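Long-range contacts in FAD-binding PCMH-type domain-containing protein (Gibberella zeae, PDB 6YJO), which binds FAD and probably works as an oxygen-dependent, FAD-linked oxidoreductase that oxidises oligosaccharides: residues 93-98 with 116-121; 221-226 with 495-500. All blocks are in the same frame, centred on the assembly; numbering follows the deposited sequence.

Contact 1: 93-98 with 116-121; sequences VRVSAK and LVIVVD. With FAD (flavin-adenine dinucleotide), chain C.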
ATOM      1  N   VAL A  93     -27.356   0.509  -4.893  1.00 76.94           N
ATOM      2  CA  VAL A  93     -26.111  -0.093  -5.355  1.00 74.08           C
ATOM      3  C   VAL A  93     -25.035   0.121  -4.302  1.00 68.56           C
ATOM      4  O   VAL A  93     -24.974   1.170  -3.648  1.00 65.89           O
ATOM      5  CB  VAL A  93     -25.662   0.482  -6.717  1.00 73.70           C
ATOM      6  CG1 VAL A  93     -26.660   0.132  -7.816  1.00 77.65           C
ATOM      7  CG2 VAL A  93     -25.424   1.992  -6.638  1.00 71.10           C
ATOM      8  N   ARG A  94     -24.194  -0.890  -4.125  1.00 65.76           N
ATOM      9  CA  ARG A  94     -22.926  -0.691  -3.441  1.00 60.67           C
ATOM     10  C   ARG A  94     -22.052   0.239  -4.272  1.00 57.68           C
ATOM     11  O   ARG A  94     -22.099   0.223  -5.505  1.00 58.93           O
ATOM     12  CB  ARG A  94     -22.243  -2.040  -3.218  1.00 58.88           C
ATOM     13  CG  ARG A  94     -22.923  -2.881  -2.157  1.00 58.11           C
ATOM     14  CD  ARG A  94     -22.601  -4.344  -2.331  1.00 57.67           C
ATOM     15  NE  ARG A  94     -22.899  -5.115  -1.130  1.00 57.26           N
ATOM     16  CZ  ARG A  94     -22.543  -6.381  -0.953  1.00 56.95           C
ATOM     17  NH1 ARG A  94     -21.872  -7.018  -1.902  1.00 58.06           N
ATOM     18  NH2 ARG A  94     -22.855  -7.009   0.171  1.00 57.29           N
ATOM     19  N   VAL A  95     -21.269   1.071  -3.596  1.00 55.17           N
ATOM     20  CA  VAL A  95     -20.449   2.082  -4.251  1.00 55.76           C
ATOM     21  C   VAL A  95     -19.008   1.920  -3.790  1.00 53.57           C
ATOM     22  O   VAL A  95     -18.749   1.636  -2.617  1.00 52.77           O
ATOM     23  CB  VAL A  95     -20.951   3.508  -3.949  1.00 55.47           C
ATOM     24  CG1 VAL A  95     -20.118   4.534  -4.701  1.00 55.01           C
ATOM     25  CG2 VAL A  95     -22.427   3.638  -4.294  1.00 57.73           C
ATOM     26  N   SER A  96     -18.075   2.118  -4.715  1.00 52.45           N
ATOM     27  CA  SER A  96     -16.661   1.901  -4.454  1.00 49.91           C
ATOM     28  C   SER A  96     -15.854   2.955  -5.192  1.00 49.16           C
ATOM     29  O   SER A  96     -16.141   3.272  -6.348  1.00 50.24           O
ATOM     30  CB  SER A  96     -16.230   0.496  -4.884  1.00 49.14           C
ATOM     31  OG  SER A  96     -16.503  -0.448  -3.861  1.00 49.41           O
ATOM     32  N   ALA A  97     -14.848   3.493  -4.516  1.00 46.34           N
ATOM     33  CA  ALA A  97     -13.988   4.523  -5.076  1.00 46.72           C
ATOM     34  C   ALA A  97     -12.710   3.887  -5.607  1.00 46.46           C
ATOM     35  O   ALA A  97     -12.149   2.978  -4.989  1.00 46.13           O
ATOM     36  CB  ALA A  97     -13.652   5.588  -4.030  1.00 45.92           C
ATOM     37  N   LYS A  98     -12.266   4.359  -6.767  1.00 47.11           N
ATOM     38  CA  LYS A  98     -10.992   3.964  -7.354  1.00 49.03           C
ATOM     39  C   LYS A  98     -10.173   5.212  -7.640  1.00 48.53           C
ATOM     40  O   LYS A  98     -10.654   6.129  -8.314  1.00 49.15           O
ATOM     41  CB  LYS A  98     -11.202   3.165  -8.645  1.00 52.72           C
ATOM     42  CG  LYS A  98      -9.917   2.596  -9.236  1.00 54.30           C
ATOM     43  CD  LYS A  98      -9.736   2.964 -10.699  1.00 56.25           C
ATOM     44  CE  LYS A  98     -10.597   2.110 -11.613  1.00 58.65           C
ATOM     45  NZ  LYS A  98     -10.688   2.701 -12.977  1.00 61.63           N
ATOM     46  N   LEU A 116     -21.639   1.122  -8.375  1.00 62.22           N
ATOM     47  CA  LEU A 116     -21.271   2.442  -8.865  1.00 61.41           C
ATOM     48  C   LEU A 116     -19.827   2.688  -8.465  1.00 55.10           C
ATOM     49  O   LEU A 116     -19.473   2.579  -7.289  1.00 50.00           O
ATOM     50  CB  LEU A 116     -22.181   3.531  -8.294  1.00 64.68           C
ATOM     51  CG  LEU A 116     -21.699   4.978  -8.498  1.00 65.52           C
ATOM     52  CD1 LEU A 116     -21.681   5.372  -9.979  1.00 68.47           C
ATOM     53  CD2 LEU A 116     -22.553   5.954  -7.700  1.00 65.72           C
ATOM     54  N   VAL A 117     -18.983   2.981  -9.445  1.00 55.06           N
ATOM     55  CA  VAL A 117     -17.553   3.153  -9.220  1.00 53.93           C
ATOM     56  C   VAL A 117     -17.191   4.602  -9.500  1.00 52.01           C
ATOM     57  O   VAL A 117     -17.289   5.066 -10.642  1.00 53.00           O
ATOM     58  CB  VAL A 117     -16.728   2.182 -10.081  1.00 55.56           C
ATOM     59  CG1 VAL A 117     -15.250   2.502  -9.969  1.00 54.65           C
ATOM     60  CG2 VAL A 117     -16.989   0.747  -9.645  1.00 55.01           C
ATOM     61  N   ILE A 118     -16.765   5.307  -8.456  1.00 51.44           N
ATOM     62  CA  ILE A 118     -16.474   6.735  -8.503  1.00 53.84           C
ATOM     63  C   ILE A 118     -14.971   6.869  -8.726  1.00 56.36           C
ATOM     64  O   ILE A 118     -14.173   6.671  -7.805  1.00 56.18           O
ATOM     65  CB  ILE A 118     -16.930   7.437  -7.219  1.00 53.12           C
ATOM     66  CG1 ILE A 118     -18.443   7.254  -7.022  1.00 54.62           C
ATOM     67  CG2 ILE A 118     -16.572   8.920  -7.246  1.00 53.49           C
ATOM     68  CD1 ILE A 118     -18.975   7.780  -5.699  1.00 54.40           C
ATOM     69  N   VAL A 119     -14.582   7.194  -9.957  1.00 58.97           N
ATOM     70  CA  VAL A 119     -13.178   7.307 -10.338  1.00 58.14           C
ATOM     71  C   VAL A 119     -12.719   8.732 -10.045  1.00 56.81           C
ATOM     72  O   VAL A 119     -13.053   9.669 -10.775  1.00 56.08           O
ATOM     73  CB  VAL A 119     -12.970   6.950 -11.816  1.00 59.30           C
ATOM     74  CG1 VAL A 119     -11.536   7.259 -12.250  1.00 58.40           C
ATOM     75  CG2 VAL A 119     -13.298   5.480 -12.067  1.00 58.86           C
ATOM     76  N   VAL A 120     -11.925   8.892  -8.989  1.00 57.16           N
ATOM     77  CA  VAL A 120     -11.473  10.209  -8.553  1.00 58.66           C
ATOM     78  C   VAL A 120     -10.144  10.550  -9.217  1.00 59.52           C
ATOM     79  O   VAL A 120      -9.482  11.525  -8.841  1.00 57.74           O
ATOM     80  CB  VAL A 120     -11.357  10.269  -7.018  1.00 57.56           C
ATOM     81  CG1 VAL A 120     -12.660   9.830  -6.369  1.00 57.86           C
ATOM     82  CG2 VAL A 120     -10.193   9.410  -6.524  1.00 57.28           C
ATOM     83  N   ASP A 121      -9.761   9.763 -10.226  1.00 63.03           N
ATOM     84  CA  ASP A 121      -8.473   9.954 -10.889  1.00 67.13           C
ATOM     85  C   ASP A 121      -8.326  11.359 -11.469  1.00 65.04           C
ATOM     86  O   ASP A 121      -7.205  11.872 -11.569  1.00 62.18           O
ATOM     87  CB  ASP A 121      -8.312   8.900 -11.990  1.00 75.41           C
ATOM     88  CG  ASP A 121      -7.012   9.043 -12.762  1.00 82.91           C
ATOM     89  OD1 ASP A 121      -6.069   9.678 -12.244  1.00 84.83           O
ATOM     90  OD2 ASP A 121      -6.936   8.516 -13.894  1.00 86.87           O
TER
HETATM   91  PA  FAD C 601      -7.271   1.602  -5.923  1.00 43.29           P
HETATM   92  O1A FAD C 601      -7.659   0.297  -6.509  1.00 39.29           O
HETATM   93  O2A FAD C 601      -7.817   2.821  -6.685  1.00 39.92           O
HETATM   94  O5B FAD C 601      -7.683   1.681  -4.404  1.00 37.36           O
HETATM   95  C5B FAD C 601      -7.372   0.612  -3.487  1.00 39.79           C
HETATM   96  C4B FAD C 601      -8.313   0.675  -2.314  1.00 40.18           C
HETATM   97  O4B FAD C 601      -8.476   2.056  -1.904  1.00 40.72           O
HETATM   98  C3B FAD C 601      -9.719   0.154  -2.597  1.00 39.73           C
HETATM   99  O3B FAD C 601     -10.276  -0.454  -1.437  1.00 38.80           O
HETATM  100  C2B FAD C 601     -10.464   1.429  -2.986  1.00 40.13           C
HETATM  101  O2B FAD C 601     -11.863   1.319  -2.769  1.00 41.63           O
HETATM  102  C1B FAD C 601      -9.837   2.428  -2.016  1.00 39.56           C
HETATM  103  N9A FAD C 601      -9.920   3.819  -2.456  1.00 39.82           N
HETATM  104  C8A FAD C 601      -9.343   4.387  -3.563  1.00 39.23           C
HETATM  105  N7A FAD C 601      -9.602   5.663  -3.710  1.00 38.51           N
HETATM  106  C5A FAD C 601     -10.412   5.959  -2.618  1.00 39.87           C
HETATM  107  C6A FAD C 601     -11.026   7.149  -2.193  1.00 37.62           C
HETATM  108  N6A FAD C 601     -10.926   8.316  -2.835  1.00 39.13           N
HETATM  109  N1A FAD C 601     -11.766   7.098  -1.063  1.00 37.40           N
HETATM  110  C2A FAD C 601     -11.870   5.936  -0.414  1.00 38.04           C
HETATM  111  N3A FAD C 601     -11.335   4.753  -0.719  1.00 39.01           N
HETATM  112  C4A FAD C 601     -10.612   4.831  -1.845  1.00 38.83           C
HETATM  113  N1  FAD C 601       2.412  -0.468  -1.402  1.00 47.15           N
HETATM  114  C2  FAD C 601       3.388  -0.154  -0.499  1.00 49.70           C
HETATM  115  O2  FAD C 601       3.145  -0.060   0.709  1.00 50.98           O
HETATM  116  N3  FAD C 601       4.684   0.067  -0.938  1.00 50.07           N
HETATM  117  C4  FAD C 601       5.120   0.002  -2.247  1.00 49.02           C
HETATM  118  O4  FAD C 601       6.299   0.218  -2.520  1.00 49.56           O
HETATM  119  C4X FAD C 601       4.076  -0.333  -3.196  1.00 47.28           C
HETATM  120  N5  FAD C 601       4.398  -0.416  -4.456  1.00 45.69           N
HETATM  121  C5X FAD C 601       3.396  -0.729  -5.361  1.00 42.30           C
HETATM  122  C6  FAD C 601       3.718  -0.854  -6.708  1.00 37.51           C
HETATM  123  C7  FAD C 601       2.748  -1.139  -7.661  1.00 37.26           C
HETATM  124  C7M FAD C 601       3.142  -1.239  -9.111  1.00 34.56           C
HETATM  125  C8  FAD C 601       1.426  -1.378  -7.248  1.00 35.79           C
HETATM  126  C8M FAD C 601       0.345  -1.700  -8.244  1.00 33.94           C
HETATM  127  C9  FAD C 601       1.102  -1.279  -5.898  1.00 39.72           C
HETATM  128  C9A FAD C 601       2.074  -0.963  -4.957  1.00 41.22           C
HETATM  129  N10 FAD C 601       1.772  -0.850  -3.586  1.00 43.02           N
HETATM  130  C10 FAD C 601       2.750  -0.547  -2.676  1.00 45.77           C
HETATM  131  C1' FAD C 601       0.414  -1.114  -3.094  1.00 39.22           C
HETATM  132  C2' FAD C 601      -0.443   0.133  -2.942  1.00 36.31           C
HETATM  133  O2' FAD C 601      -0.075   0.834  -1.755  1.00 35.55           O
HETATM  134  C3' FAD C 601      -1.907  -0.294  -2.835  1.00 34.19           C
HETATM  135  O3' FAD C 601      -2.217  -1.093  -3.971  1.00 31.65           O
HETATM  136  C4' FAD C 601      -2.902   0.863  -2.770  1.00 33.37           C
HETATM  137  O4' FAD C 601      -3.916   0.585  -1.805  1.00 32.20           O
HETATM  138  C5' FAD C 601      -3.536   1.106  -4.120  1.00 33.29           C
HETATM  139  O5' FAD C 601      -4.175   2.397  -4.117  1.00 32.73           O
HETATM  140  P   FAD C 601      -4.801   2.982  -5.428  1.00 38.79           P
HETATM  141  O1P FAD C 601      -5.709   4.165  -5.081  1.00 32.24           O
HETATM  142  O2P FAD C 601      -3.725   3.237  -6.418  1.00 31.17           O
HETATM  143  O3P FAD C 601      -5.691   1.733  -5.897  1.00 35.27           O
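The carbonyl O of Leu116 accepts the amide of Ser96, with N and O 3.0 Å apart and the N-H pointing well at the oxygen (159°). The CA-H of Val95 reaches the same oxygen, 3.2 Å from CA to O. Four more backbone bonds join the two segments, from Leu116 N to Arg94 O at one end to Val120 N to Lys98 O at the other. Lys98 N sits above the carbonyl plane of Ile118 O. On one face, Val95 is the main apolar link. Its CG1 lies anti to the backbone N (chi1 -177°) and meets Ile118 CD1 at 3.6 Å, while CG2 packs alongside Leu116 CB. On the other face, the Lys98 chain is bent in its middle and runs beside Val119, with NZ 3.9 Å from Val119 CG2. Lys98 NZ also has a weak hydrogen bond to Tyr109 OH and a long, weak ion pair with Glu57. The strand end also holds FAD. Ala97 O accepts the ribose hydroxyl O2B at 2.8 Å, and Ala97 CB touches the adenine at C5A, 3.6 Å away. Strand 116-119 is the middle of a three-stranded parallel sheet, between 95-98 and 71-73, and Ile118 packs on helix 78-90.

Contact 2: 221-226 with 495-500; sequences GSSFGI and FWNPQG. With FAD (flavin-adenine dinucleotide), chain C.
The Phe495 ring lies over the backbone of Gly225. Gly225 CA stands 4.0 Å from the centroid of the Phe495 ring, over one face and 23° off the ring normal, as a CH-pi contact. The ring reaches this place because CG is turned anti to the carbonyl carbon (chi1 -54°). Ile226 comes in obliquely, with CG1 3.5 Å from Phe495 CE1, and its CD1 touches the same ring carbon. Val85 of helix 78-90 touches both side chains.

The polar half of the contact runs through one water, whose oxygen lies 2.7 Å from Ser222 OG and 3.0 Å from Ser223 OG. It accepts a bond from Asn497 ND2 at 3.1 Å. Three side chains are thus joined although Asn497 ND2 and Ser223 OG stay 4.0 Å apart. Ser223 OG also bonds Ile501 N, and Ser222 OG bonds His173. Gly500 CA packs against Ser223 OG. Gly500 closes a type I turn that starts at Asn497, with Gly500 N bonded to Asn497 O.

Segment 221-226 also faces the cofactor. Gly225 O lies 3.3 Å from FAD C2A, and Ser222 CB touches the ribose. The C-terminal berberine-like region here backs the loop that lines the adenosine end of the FAD pocket, in a PCMH-type flavoprotein.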
ATOM      1  N   GLY A 221      -9.500   3.206   5.829  1.00 36.90           N
ATOM      2  CA  GLY A 221     -10.480   4.198   5.413  1.00 38.98           C
ATOM      3  C   GLY A 221     -11.263   3.835   4.170  1.00 40.10           C
ATOM      4  O   GLY A 221     -12.255   4.509   3.875  1.00 42.48           O
ATOM      5  N   SER A 222     -10.847   2.799   3.440  1.00 41.20           N
ATOM      6  CA  SER A 222     -11.586   2.377   2.253  1.00 43.47           C
ATOM      7  C   SER A 222     -13.009   1.943   2.577  1.00 42.84           C
ATOM      8  O   SER A 222     -13.859   1.915   1.680  1.00 43.19           O
ATOM      9  CB  SER A 222     -10.852   1.224   1.556  1.00 45.32           C
ATOM     10  OG  SER A 222     -10.574   0.170   2.465  1.00 46.73           O
ATOM     11  N   SER A 223     -13.289   1.616   3.836  1.00 42.39           N
ATOM     12  CA  SER A 223     -14.565   1.046   4.245  1.00 42.11           C
ATOM     13  C   SER A 223     -15.538   2.065   4.827  1.00 41.53           C
ATOM     14  O   SER A 223     -16.643   1.681   5.223  1.00 41.84           O
ATOM     15  CB  SER A 223     -14.321  -0.059   5.276  1.00 42.59           C
ATOM     16  OG  SER A 223     -14.414  -1.344   4.690  1.00 45.14           O
ATOM     17  N   PHE A 224     -15.170   3.350   4.884  1.00 38.54           N
ATOM     18  CA  PHE A 224     -15.939   4.325   5.647  1.00 36.50           C
ATOM     19  C   PHE A 224     -16.412   5.537   4.858  1.00 35.03           C
ATOM     20  O   PHE A 224     -17.217   6.311   5.388  1.00 36.80           O
ATOM     21  CB  PHE A 224     -15.119   4.814   6.848  1.00 34.19           C
ATOM     22  CG  PHE A 224     -14.844   3.742   7.855  1.00 34.41           C
ATOM     23  CD1 PHE A 224     -13.754   2.903   7.707  1.00 33.18           C
ATOM     24  CD2 PHE A 224     -15.689   3.557   8.934  1.00 35.02           C
ATOM     25  CE1 PHE A 224     -13.503   1.906   8.624  1.00 33.81           C
ATOM     26  CE2 PHE A 224     -15.445   2.562   9.856  1.00 35.80           C
ATOM     27  CZ  PHE A 224     -14.349   1.735   9.703  1.00 36.26           C
ATOM     28  N   GLY A 225     -15.946   5.738   3.635  1.00 35.31           N
ATOM     29  CA  GLY A 225     -16.409   6.873   2.864  1.00 37.26           C
ATOM     30  C   GLY A 225     -15.548   7.089   1.641  1.00 39.52           C
ATOM     31  O   GLY A 225     -14.563   6.386   1.407  1.00 39.41           O
ATOM     32  N   ILE A 226     -15.946   8.090   0.861  1.00 42.36           N
ATOM     33  CA  ILE A 226     -15.249   8.465  -0.363  1.00 44.58           C
ATOM     34  C   ILE A 226     -14.444   9.722  -0.049  1.00 47.41           C
ATOM     35  O   ILE A 226     -14.992  10.825   0.037  1.00 48.39           O
ATOM     36  CB  ILE A 226     -16.216   8.695  -1.528  1.00 46.76           C
ATOM     37  CG1 ILE A 226     -17.199   7.531  -1.660  1.00 48.19           C
ATOM     38  CG2 ILE A 226     -15.439   8.868  -2.832  1.00 46.59           C
ATOM     39  CD1 ILE A 226     -16.582   6.271  -2.241  1.00 49.28           C
ATOM     40  N   PHE A 495     -20.408   1.086   1.136  1.00 54.66           N
ATOM     41  CA  PHE A 495     -19.009   1.038   0.711  1.00 51.49           C
ATOM     42  C   PHE A 495     -18.491  -0.362   1.000  1.00 50.21           C
ATOM     43  O   PHE A 495     -17.891  -0.632   2.041  1.00 49.76           O
ATOM     44  CB  PHE A 495     -18.192   2.112   1.417  1.00 47.68           C
ATOM     45  CG  PHE A 495     -18.766   3.487   1.271  1.00 46.13           C
ATOM     46  CD1 PHE A 495     -18.871   4.074   0.021  1.00 44.37           C
ATOM     47  CD2 PHE A 495     -19.203   4.193   2.381  1.00 45.79           C
ATOM     48  CE1 PHE A 495     -19.401   5.337  -0.120  1.00 44.59           C
ATOM     49  CE2 PHE A 495     -19.734   5.457   2.246  1.00 45.05           C
ATOM     50  CZ  PHE A 495     -19.831   6.031   0.994  1.00 44.65           C
ATOM     51  N   TRP A 496     -18.725  -1.263   0.055  1.00 50.38           N
ATOM     52  CA  TRP A 496     -18.490  -2.684   0.241  1.00 49.43           C
ATOM     53  C   TRP A 496     -17.306  -3.135  -0.602  1.00 48.90           C
ATOM     54  O   TRP A 496     -17.092  -2.633  -1.709  1.00 50.29           O
ATOM     55  CB  TRP A 496     -19.738  -3.484  -0.142  1.00 50.30           C
ATOM     56  CG  TRP A 496     -19.644  -4.941   0.172  1.00 51.12           C
ATOM     57  CD1 TRP A 496     -20.092  -5.567   1.298  1.00 52.34           C
ATOM     58  CD2 TRP A 496     -19.073  -5.960  -0.654  1.00 52.32           C
ATOM     59  NE1 TRP A 496     -19.834  -6.914   1.226  1.00 53.05           N
ATOM     60  CE2 TRP A 496     -19.206  -7.179   0.036  1.00 53.62           C
ATOM     61  CE3 TRP A 496     -18.459  -5.959  -1.910  1.00 52.87           C
ATOM     62  CZ2 TRP A 496     -18.749  -8.386  -0.487  1.00 54.79           C
ATOM     63  CZ3 TRP A 496     -18.006  -7.157  -2.429  1.00 52.90           C
ATOM     64  CH2 TRP A 496     -18.153  -8.355  -1.718  1.00 54.16           C
ATOM     65  N   ASN A 497     -16.534  -4.071  -0.065  1.00 47.97           N
ATOM     66  CA  ASN A 497     -15.539  -4.799  -0.836  1.00 48.50           C
ATOM     67  C   ASN A 497     -15.330  -6.152  -0.173  1.00 48.46           C
ATOM     68  O   ASN A 497     -15.668  -6.330   1.003  1.00 48.51           O
ATOM     69  CB  ASN A 497     -14.213  -4.030  -0.944  1.00 48.49           C
ATOM     70  CG  ASN A 497     -13.512  -3.877   0.387  1.00 49.56           C
ATOM     71  OD1 ASN A 497     -12.805  -4.780   0.833  1.00 49.60           O
ATOM     72  ND2 ASN A 497     -13.694  -2.723   1.025  1.00 50.17           N
ATOM     73  N   PRO A 498     -14.793  -7.131  -0.906  1.00 47.22           N
ATOM     74  CA  PRO A 498     -14.669  -8.486  -0.341  1.00 48.17           C
ATOM     75  C   PRO A 498     -14.033  -8.546   1.039  1.00 48.33           C
ATOM     76  O   PRO A 498     -14.513  -9.300   1.895  1.00 50.17           O
ATOM     77  CB  PRO A 498     -13.820  -9.207  -1.393  1.00 47.63           C
ATOM     78  CG  PRO A 498     -14.199  -8.542  -2.671  1.00 48.41           C
ATOM     79  CD  PRO A 498     -14.420  -7.093  -2.329  1.00 45.68           C
ATOM     80  N   GLN A 499     -12.970  -7.778   1.288  1.00 47.90           N
ATOM     81  CA  GLN A 499     -12.274  -7.805   2.570  1.00 46.30           C
ATOM     82  C   GLN A 499     -12.514  -6.530   3.370  1.00 45.81           C
ATOM     83  O   GLN A 499     -11.668  -6.118   4.167  1.00 47.36           O
ATOM     84  CB  GLN A 499     -10.785  -8.046   2.348  1.00 44.96           C
ATOM     85  CG  GLN A 499     -10.502  -9.475   1.922  1.00 47.83           C
ATOM     86  CD  GLN A 499      -9.113  -9.684   1.349  1.00 48.28           C
ATOM     87  OE1 GLN A 499      -8.220  -8.854   1.520  1.00 47.08           O
ATOM     88  NE2 GLN A 499      -8.928 -10.804   0.657  1.00 48.64           N
ATOM     89  N   GLY A 500     -13.684  -5.916   3.188  1.00 44.79           N
ATOM     90  CA  GLY A 500     -13.991  -4.687   3.881  1.00 41.93           C
ATOM     91  C   GLY A 500     -14.476  -4.928   5.296  1.00 42.65           C
ATOM     92  O   GLY A 500     -14.836  -6.040   5.680  1.00 44.06           O
TER
HETATM   93  PA  FAD C 601      -7.271   1.602  -5.923  1.00 43.29           P
HETATM   94  O1A FAD C 601      -7.659   0.297  -6.509  1.00 39.29           O
HETATM   95  O2A FAD C 601      -7.817   2.821  -6.685  1.00 39.92           O
HETATM   96  O5B FAD C 601      -7.683   1.681  -4.404  1.00 37.36           O
HETATM   97  C5B FAD C 601      -7.372   0.612  -3.487  1.00 39.79           C
HETATM   98  C4B FAD C 601      -8.313   0.675  -2.314  1.00 40.18           C
HETATM   99  O4B FAD C 601      -8.476   2.056  -1.904  1.00 40.72           O
HETATM  100  C3B FAD C 601      -9.719   0.154  -2.597  1.00 39.73           C
HETATM  101  O3B FAD C 601     -10.276  -0.454  -1.437  1.00 38.80           O
HETATM  102  C2B FAD C 601     -10.464   1.429  -2.986  1.00 40.13           C
HETATM  103  O2B FAD C 601     -11.863   1.319  -2.769  1.00 41.63           O
HETATM  104  C1B FAD C 601      -9.837   2.428  -2.016  1.00 39.56           C
HETATM  105  N9A FAD C 601      -9.920   3.819  -2.456  1.00 39.82           N
HETATM  106  C8A FAD C 601      -9.343   4.387  -3.563  1.00 39.23           C
HETATM  107  N7A FAD C 601      -9.602   5.663  -3.710  1.00 38.51           N
HETATM  108  C5A FAD C 601     -10.412   5.959  -2.618  1.00 39.87           C
HETATM  109  C6A FAD C 601     -11.026   7.149  -2.193  1.00 37.62           C
HETATM  110  N6A FAD C 601     -10.926   8.316  -2.835  1.00 39.13           N
HETATM  111  N1A FAD C 601     -11.766   7.098  -1.063  1.00 37.40           N
HETATM  112  C2A FAD C 601     -11.870   5.936  -0.414  1.00 38.04           C
HETATM  113  N3A FAD C 601     -11.335   4.753  -0.719  1.00 39.01           N
HETATM  114  C4A FAD C 601     -10.612   4.831  -1.845  1.00 38.83           C
HETATM  115  N1  FAD C 601       2.412  -0.468  -1.402  1.00 47.15           N
HETATM  116  C2  FAD C 601       3.388  -0.154  -0.499  1.00 49.70           C
HETATM  117  O2  FAD C 601       3.145  -0.060   0.709  1.00 50.98           O
HETATM  118  N3  FAD C 601       4.684   0.067  -0.938  1.00 50.07           N
HETATM  119  C4  FAD C 601       5.120   0.002  -2.247  1.00 49.02           C
HETATM  120  O4  FAD C 601       6.299   0.218  -2.520  1.00 49.56           O
HETATM  121  C4X FAD C 601       4.076  -0.333  -3.196  1.00 47.28           C
HETATM  122  N5  FAD C 601       4.398  -0.416  -4.456  1.00 45.69           N
HETATM  123  C5X FAD C 601       3.396  -0.729  -5.361  1.00 42.30           C
HETATM  124  C6  FAD C 601       3.718  -0.854  -6.708  1.00 37.51           C
HETATM  125  C7  FAD C 601       2.748  -1.139  -7.661  1.00 37.26           C
HETATM  126  C7M FAD C 601       3.142  -1.239  -9.111  1.00 34.56           C
HETATM  127  C8  FAD C 601       1.426  -1.378  -7.248  1.00 35.79           C
HETATM  128  C8M FAD C 601       0.345  -1.700  -8.244  1.00 33.94           C
HETATM  129  C9  FAD C 601       1.102  -1.279  -5.898  1.00 39.72           C
HETATM  130  C9A FAD C 601       2.074  -0.963  -4.957  1.00 41.22           C
HETATM  131  N10 FAD C 601       1.772  -0.850  -3.586  1.00 43.02           N
HETATM  132  C10 FAD C 601       2.750  -0.547  -2.676  1.00 45.77           C
HETATM  133  C1' FAD C 601       0.414  -1.114  -3.094  1.00 39.22           C
HETATM  134  C2' FAD C 601      -0.443   0.133  -2.942  1.00 36.31           C
HETATM  135  O2' FAD C 601      -0.075   0.834  -1.755  1.00 35.55           O
HETATM  136  C3' FAD C 601      -1.907  -0.294  -2.835  1.00 34.19           C
HETATM  137  O3' FAD C 601      -2.217  -1.093  -3.971  1.00 31.65           O
HETATM  138  C4' FAD C 601      -2.902   0.863  -2.770  1.00 33.37           C
HETATM  139  O4' FAD C 601      -3.916   0.585  -1.805  1.00 32.20           O
HETATM  140  C5' FAD C 601      -3.536   1.106  -4.120  1.00 33.29           C
HETATM  141  O5' FAD C 601      -4.175   2.397  -4.117  1.00 32.73           O
HETATM  142  P   FAD C 601      -4.801   2.982  -5.428  1.00 38.79           P
HETATM  143  O1P FAD C 601      -5.709   4.165  -5.081  1.00 32.24           O
HETATM  144  O2P FAD C 601      -3.725   3.237  -6.418  1.00 31.17           O
HETATM  145  O3P FAD C 601      -5.691   1.733  -5.897  1.00 35.27           O
HETATM  146  O   HOH W   1     -11.798  -2.083   3.360  1.00 44.78           O

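In the fold
Both contacts are buried, and both touch the adenosine part of FAD. Contact 1 is regular sheet, held by backbone bonds between strands close in sequence. Contact 2 joins loops 269 residues apart, by ring packing and a shared water. They meet directly. Ala97 CB lies 3.5 Å from Ile226 CD1, and Val95 O lies 3.6 Å from Phe495 CD1. Arg94 makes a cation-pi contact with Trp496 and a salt bridge with Glu112. Helix 78-90 packs on Ile118 of contact 1 and on Ile226 and Phe495 of contact 2. The C-terminal segment 495-500 thus lies against strand 95-98 as well as the loop 221-226.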